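Local atomic coordinates of LYND (Lyngbya aestuarii, PDB entry 4V1T), a protein that probably acts as a YcaO-type cyclodehydratase that uses ATP to convert residues of peptide substrates into heterocycles, and binds ADP and magnesium. Residues B[350-355]-B[415-420]. Numbering follows the deposited sequence.
Sequences QTVQKY and QSKASG. With ADP (adenosine-5'-diphosphate), chain L.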
# COMPACT_ATOMS: atom_id res chain seq x y z
N GLN B 350 5.48 7.61 8.96
CA GLN B 350 5.48 6.92 10.24
C GLN B 350 4.08 6.96 10.85
O GLN B 350 3.57 5.94 11.31
CB GLN B 350 6.48 7.57 11.21
CG GLN B 350 6.45 7.00 12.62
CD GLN B 350 6.88 5.55 12.70
OE1 GLN B 350 6.34 4.69 12.02
NE2 GLN B 350 7.86 5.27 13.55
N THR B 351 3.46 8.14 10.84
CA THR B 351 2.10 8.32 11.39
C THR B 351 1.14 7.36 10.71
O THR B 351 0.36 6.68 11.38
CB THR B 351 1.61 9.76 11.18
OG1 THR B 351 2.54 10.67 11.77
CG2 THR B 351 0.21 9.97 11.80
N VAL B 352 1.21 7.28 9.39
CA VAL B 352 0.32 6.40 8.64
C VAL B 352 0.59 4.96 9.06
O VAL B 352 -0.32 4.25 9.47
CB VAL B 352 0.50 6.58 7.12
CG1 VAL B 352 -0.11 5.42 6.35
CG2 VAL B 352 -0.17 7.88 6.67
N GLN B 353 1.85 4.54 9.00
CA GLN B 353 2.19 3.15 9.33
C GLN B 353 1.69 2.72 10.70
O GLN B 353 1.14 1.63 10.85
CB GLN B 353 3.70 2.93 9.27
CG GLN B 353 4.08 1.50 9.64
CD GLN B 353 5.48 1.13 9.26
OE1 GLN B 353 6.10 1.78 8.42
NE2 GLN B 353 6.00 0.07 9.87
N LYS B 354 1.87 3.58 11.69
CA LYS B 354 1.51 3.25 13.06
C LYS B 354 -0.00 3.06 13.22
O LYS B 354 -0.45 2.34 14.11
CB LYS B 354 2.00 4.34 14.01
CG LYS B 354 1.83 4.02 15.50
CD LYS B 354 2.62 4.99 16.36
CE LYS B 354 2.30 4.83 17.84
NZ LYS B 354 2.81 5.97 18.65
N TYR B 355 -0.78 3.71 12.35
CA TYR B 355 -2.23 3.72 12.51
C TYR B 355 -3.00 3.23 11.27
O TYR B 355 -4.21 3.39 11.19
CB TYR B 355 -2.69 5.13 12.91
CG TYR B 355 -2.09 5.62 14.21
CD1 TYR B 355 -2.52 5.11 15.43
CD2 TYR B 355 -1.08 6.57 14.22
CE1 TYR B 355 -1.96 5.54 16.62
CE2 TYR B 355 -0.51 7.00 15.41
CZ TYR B 355 -0.95 6.48 16.61
OH TYR B 355 -0.40 6.91 17.80
N GLN B 415 1.71 13.73 3.01
CA GLN B 415 1.09 14.65 3.97
C GLN B 415 -0.44 14.60 3.88
O GLN B 415 -1.13 14.62 4.89
CB GLN B 415 1.60 16.08 3.75
CG GLN B 415 1.04 17.10 4.74
CD GLN B 415 1.33 16.73 6.18
OE1 GLN B 415 2.47 16.44 6.54
NE2 GLN B 415 0.30 16.74 7.01
N SER B 416 -0.95 14.54 2.65
CA SER B 416 -2.39 14.51 2.45
C SER B 416 -2.96 13.21 2.95
O SER B 416 -4.06 13.17 3.50
CB SER B 416 -2.73 14.69 0.97
OG SER B 416 -4.13 14.66 0.78
N LYS B 417 -2.20 12.14 2.76
CA LYS B 417 -2.59 10.82 3.25
C LYS B 417 -2.71 10.81 4.77
O LYS B 417 -3.73 10.39 5.33
CB LYS B 417 -1.56 9.78 2.80
CG LYS B 417 -2.04 8.35 2.89
CD LYS B 417 -0.95 7.39 2.44
CE LYS B 417 -1.47 5.98 2.22
NZ LYS B 417 -0.41 5.12 1.60
N ALA B 418 -1.66 11.29 5.44
CA ALA B 418 -1.67 11.40 6.90
C ALA B 418 -2.77 12.34 7.38
O ALA B 418 -3.41 12.10 8.41
CB ALA B 418 -0.32 11.88 7.39
N SER B 419 -2.97 13.43 6.65
CA SER B 419 -3.97 14.41 6.98
C SER B 419 -5.37 13.78 6.99
O SER B 419 -6.16 14.02 7.91
CB SER B 419 -3.92 15.58 5.99
OG SER B 419 -5.03 16.43 6.15
N GLY B 420 -5.66 12.98 5.97
CA GLY B 420 -6.97 12.35 5.85
C GLY B 420 -7.20 11.31 6.92
O GLY B 420 -8.27 11.24 7.53
PB ADP L . -7.91 20.80 8.90
O1B ADP L . -8.31 21.10 10.33
O2B ADP L . -7.87 22.02 8.02
O3B ADP L . -8.67 19.65 8.32
PA ADP L . -5.57 19.22 8.22
O1A ADP L . -4.16 19.70 7.99
O2A ADP L . -6.39 18.76 7.02
O3A ADP L . -6.36 20.35 9.06
O5' ADP L . -5.51 18.03 9.27
C5' ADP L . -6.64 17.22 9.53
C4' ADP L . -6.44 16.53 10.87
O4' ADP L . -5.39 15.57 10.78
C3' ADP L . -6.02 17.52 11.94
O3' ADP L . -6.62 17.12 13.17
C2' ADP L . -4.52 17.38 12.06
O2' ADP L . -4.05 17.57 13.40
C1' ADP L . -4.29 15.94 11.62
N9 ADP L . -3.00 15.80 10.92
C8 ADP L . -2.66 16.36 9.74
N7 ADP L . -1.40 16.00 9.39
C5 ADP L . -0.93 15.19 10.35
C6 ADP L . 0.33 14.46 10.60
N6 ADP L . 1.34 14.55 9.70
N1 ADP L . 0.43 13.72 11.72
C2 ADP L . -0.58 13.64 12.61
N3 ADP L . -1.76 14.28 12.45
C4 ADP L . -1.99 15.06 11.36
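Val352 reaches across to the helix of Ala418 with one methyl group: its CG2 rests 3.8 Å from Ala418 CA, close over the backbone, and 4.1 Å from the methyl carbon Ala418 CB. CG2 has this position because it stands anti to the carbonyl carbon of its own residue, while CG1 takes the place anti to the backbone N (chi1 164°). On the flank, the same CG2 meets the aliphatic part of Lys417 at CG, and from there the extended lysine chain runs on beside the valine. No hydrogen bond links the two segments; the joint is apolar and small, and the short alanine side chain is consistent with the close approach of the helices, Val352 CA to Ala418 CA 5.7 Å.

Together helices 348-355 and 413-429 border the adenine end of the nucleotide pocket in the YcaO domain, the part of a cyclodehydratase that binds ATP and magnesium. Ala418 CB lies 3.9 Å from the exocyclic N6 of ADP, while Thr351 brings its CG2 to 3.8 Å from N1. Gln415 leaves the backbone with CG anti to N, then bends at chi2 (57°), which brings its amide NE2 3.0 Å from ADP N7 in a weak, strongly bent hydrogen bond (121°). A leucine in place of Gln415 would probably leave N7 without this donor and the imidazole side of the base less firmly placed.

Farther along the nucleotide, Ser419 OG lies 2.8 Å from the alpha-phosphate oxygen O2A of ADP. Behind this first shell, Thr351 OG1 has two oxygen partners, Thr347 O and Asn536 OD1, within hydrogen-bonding reach of its single hydroxyl proton, Ser416 OG ties its helix to His381 O on strand 381-385, and Pro348 packs against both Gln415 and Ala418.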